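Local structure of Lmo1499 protein (Listeria monocytogenes, 4IIW) at residues L139-D144 with Q192-M197. The protein probably acts as a lytic transglycosylase that cleaves nascent peptidoglycan strands endolytically and so terminates their elongation. Residues are numbered along the deposited sequence; the frame is centred on the assembly and turned at random.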
ATOM      1  N   LEU B 139     -46.634   4.739  -1.033  1.00 56.07           N
ATOM      2  CA  LEU B 139     -47.407   5.409   0.020  1.00 55.96           C
ATOM      3  C   LEU B 139     -48.530   6.234  -0.599  1.00 56.15           C
ATOM      4  O   LEU B 139     -49.650   6.256  -0.090  1.00 55.73           O
ATOM      5  CB  LEU B 139     -46.528   6.299   0.906  1.00 58.01           C
ATOM      6  CG  LEU B 139     -45.682   5.606   1.981  1.00 58.14           C
ATOM      7  CD1 LEU B 139     -44.931   6.662   2.756  1.00 53.93           C
ATOM      8  CD2 LEU B 139     -46.525   4.736   2.945  1.00 48.94           C
ATOM      9  N   LYS B 140     -48.230   6.924  -1.690  1.00 57.77           N
ATOM     10  CA  LYS B 140     -49.250   7.706  -2.366  1.00 59.23           C
ATOM     11  C   LYS B 140     -50.392   6.811  -2.877  1.00 55.98           C
ATOM     12  O   LYS B 140     -51.553   7.156  -2.734  1.00 55.57           O
ATOM     13  CB  LYS B 140     -48.658   8.486  -3.531  1.00 61.67           C
ATOM     14  CG  LYS B 140     -49.687   9.364  -4.216  1.00 66.23           C
ATOM     15  CD  LYS B 140     -49.069  10.255  -5.293  1.00 71.81           C
ATOM     16  CE  LYS B 140     -50.128  11.190  -5.867  1.00 73.44           C
ATOM     17  NZ  LYS B 140     -49.601  12.055  -6.938  1.00 76.93           N
ATOM     18  N   THR B 141     -50.054   5.673  -3.472  1.00 53.46           N
ATOM     19  CA  THR B 141     -51.074   4.783  -3.988  1.00 52.87           C
ATOM     20  C   THR B 141     -51.977   4.339  -2.845  1.00 51.67           C
ATOM     21  O   THR B 141     -53.193   4.347  -2.959  1.00 50.93           O
ATOM     22  CB  THR B 141     -50.475   3.526  -4.682  1.00 51.93           C
ATOM     23  OG1 THR B 141     -49.742   3.901  -5.855  1.00 52.56           O
ATOM     24  CG2 THR B 141     -51.578   2.588  -5.094  1.00 50.57           C
HETATM   25  N   MSE B 142     -51.363   3.950  -1.739  1.00 51.08           N
HETATM   26  CA  MSE B 142     -52.107   3.512  -0.573  1.00 49.82           C
HETATM   27  C   MSE B 142     -53.192   4.499  -0.195  1.00 50.39           C
HETATM   28  O   MSE B 142     -54.322   4.102   0.047  1.00 48.66           O
HETATM   29  CB  MSE B 142     -51.159   3.270   0.626  1.00 49.48           C
HETATM   30  CG  MSE B 142     -50.388   1.950   0.538  1.00 48.41           C
HETATM   31 SE   MSE B 142     -48.874   1.745   1.745  0.83 48.15          SE
HETATM   32  CE  MSE B 142     -48.531  -0.156   1.448  1.00 41.16           C
ATOM     33  N   ASP B 143     -52.834   5.782  -0.156  1.00 53.93           N
ATOM     34  CA  ASP B 143     -53.757   6.854   0.255  1.00 56.41           C
ATOM     35  C   ASP B 143     -54.451   7.563  -0.910  1.00 57.14           C
ATOM     36  O   ASP B 143     -55.175   8.534  -0.690  1.00 59.41           O
ATOM     37  CB  ASP B 143     -53.026   7.894   1.153  1.00 59.22           C
ATOM     38  CG  ASP B 143     -52.684   7.350   2.575  1.00 62.22           C
ATOM     39  OD1 ASP B 143     -52.635   6.112   2.779  1.00 66.84           O
ATOM     40  OD2 ASP B 143     -52.456   8.173   3.492  1.00 68.54           O
ATOM     41  N   ASP B 144     -54.255   7.089  -2.138  1.00 55.92           N
ATOM     42  CA  ASP B 144     -54.888   7.733  -3.301  1.00 57.95           C
ATOM     43  C   ASP B 144     -56.434   7.603  -3.257  1.00 57.31           C
ATOM     44  O   ASP B 144     -56.975   6.497  -3.250  1.00 55.28           O
ATOM     45  CB  ASP B 144     -54.344   7.139  -4.604  1.00 57.02           C
ATOM     46  CG  ASP B 144     -54.946   7.784  -5.840  1.00 60.32           C
ATOM     47  OD1 ASP B 144     -54.687   8.980  -6.086  1.00 65.52           O
ATOM     48  OD2 ASP B 144     -55.663   7.082  -6.590  1.00 60.70           O
ATOM     49  N   GLN B 192     -51.571  -3.545  -7.832  1.00 45.67           N
ATOM     50  CA  GLN B 192     -51.823  -4.992  -7.888  1.00 43.25           C
ATOM     51  C   GLN B 192     -51.496  -5.638  -6.567  1.00 42.60           C
ATOM     52  O   GLN B 192     -52.257  -6.453  -6.065  1.00 42.23           O
ATOM     53  CB  GLN B 192     -51.002  -5.686  -8.992  1.00 44.44           C
ATOM     54  CG  GLN B 192     -51.183  -7.210  -8.976  1.00 43.83           C
ATOM     55  CD  GLN B 192     -50.516  -7.992 -10.130  1.00 49.26           C
ATOM     56  OE1 GLN B 192     -50.533  -9.228 -10.093  1.00 54.94           O
ATOM     57  NE2 GLN B 192     -49.924  -7.298 -11.130  1.00 36.63           N
ATOM     58  N   ILE B 193     -50.346  -5.266  -6.010  1.00 43.28           N
ATOM     59  CA  ILE B 193     -49.874  -5.837  -4.763  1.00 42.54           C
ATOM     60  C   ILE B 193     -50.801  -5.514  -3.601  1.00 43.38           C
ATOM     61  O   ILE B 193     -51.238  -6.411  -2.852  1.00 42.61           O
ATOM     62  CB  ILE B 193     -48.484  -5.315  -4.438  1.00 43.29           C
ATOM     63  CG1 ILE B 193     -47.495  -5.782  -5.518  1.00 43.58           C
ATOM     64  CG2 ILE B 193     -48.044  -5.789  -3.052  1.00 38.84           C
ATOM     65  CD1 ILE B 193     -46.080  -5.217  -5.379  1.00 36.21           C
ATOM     66  N   ILE B 194     -51.104  -4.232  -3.442  1.00 43.82           N
ATOM     67  CA  ILE B 194     -51.981  -3.803  -2.368  1.00 44.11           C
ATOM     68  C   ILE B 194     -53.331  -4.517  -2.510  1.00 43.69           C
ATOM     69  O   ILE B 194     -53.890  -4.998  -1.534  1.00 42.06           O
ATOM     70  CB  ILE B 194     -52.132  -2.269  -2.363  1.00 45.58           C
ATOM     71  CG1 ILE B 194     -50.767  -1.629  -2.094  1.00 45.98           C
ATOM     72  CG2 ILE B 194     -53.123  -1.816  -1.301  1.00 43.88           C
ATOM     73  CD1 ILE B 194     -50.679  -0.175  -2.518  1.00 49.29           C
ATOM     74  N   THR B 195     -53.833  -4.629  -3.735  1.00 45.15           N
ATOM     75  CA  THR B 195     -55.115  -5.288  -3.939  1.00 45.36           C
ATOM     76  C   THR B 195     -55.075  -6.708  -3.402  1.00 45.64           C
ATOM     77  O   THR B 195     -56.028  -7.137  -2.771  1.00 47.71           O
ATOM     78  CB  THR B 195     -55.562  -5.279  -5.416  1.00 46.63           C
ATOM     79  OG1 THR B 195     -55.736  -3.929  -5.845  1.00 49.84           O
ATOM     80  CG2 THR B 195     -56.902  -6.059  -5.623  1.00 43.26           C
ATOM     81  N   GLU B 196     -53.993  -7.440  -3.625  1.00 45.43           N
ATOM     82  CA  GLU B 196     -53.942  -8.816  -3.126  1.00 47.12           C
ATOM     83  C   GLU B 196     -53.999  -8.887  -1.602  1.00 46.31           C
ATOM     84  O   GLU B 196     -54.560  -9.821  -1.041  1.00 48.19           O
ATOM     85  CB  GLU B 196     -52.713  -9.565  -3.637  1.00 47.84           C
ATOM     86  CG  GLU B 196     -52.776  -9.850  -5.112  1.00 52.41           C
ATOM     87  CD  GLU B 196     -53.920 -10.784  -5.470  1.00 56.44           C
ATOM     88  OE1 GLU B 196     -53.932 -11.942  -4.988  1.00 56.06           O
ATOM     89  OE2 GLU B 196     -54.791 -10.363  -6.257  1.00 60.35           O
HETATM   90  N   MSE B 197     -53.440  -7.894  -0.937  1.00 45.61           N
HETATM   91  CA  MSE B 197     -53.450  -7.866   0.512  1.00 44.53           C
HETATM   92  C   MSE B 197     -54.844  -7.519   1.012  1.00 43.82           C
HETATM   93  O   MSE B 197     -55.298  -8.070   2.034  1.00 46.12           O
HETATM   94  CB  MSE B 197     -52.428  -6.876   1.032  1.00 44.21           C
HETATM   95  CG  MSE B 197     -51.005  -7.195   0.584  1.00 46.19           C
HETATM   96 SE   MSE B 197     -49.705  -5.880   1.233  0.91 45.22          SE
HETATM   97  CE  MSE B 197     -48.125  -6.625   0.405  1.00 40.39           C
TER
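A helix-helix contact made by one aliphatic side chain joins helix 135-143 to helix 190-204: I194 extends its terminal methyl to helix 135-143, where it meets T141 and M142. M142 CA and I194 CA, the nearest such pair of the two segments, lie 7.5 Å apart, and the contact is small, burying 134 Å² in all. CD1 of I194 lies 3.7 Å from CG of M142, a selenomethionine in this crystal, and 3.9 Å from CG2 of T141, roughly at right angles to the first contact. The case illustrates how one methyl can link two helices by meeting consecutive residues of its neighbour. Its CG1 branch runs anti to the isoleucine's own carbonyl carbon (chi1 -63°) and continues almost extended, which carries CD1 out across the gap. T141 divides its two branches between different tasks. With CG2 anti to the backbone N, the methyl serves the apolar contact, while OG1 is placed to share its hydrogen bonding between E191 OE2 of helix 190-204, its strongest polar partner, and D137 O one turn earlier. M142 meets I194 through its CG methylene; its extended chain goes on to pack against L119 and I122 of helix 119-129. That helix touches the pair through M142 and M197, both on I122, while helix 145-154, whose N-cap is D144, touches T141 and I194 through F147, and M197 also reaches L111 of strand 111-112.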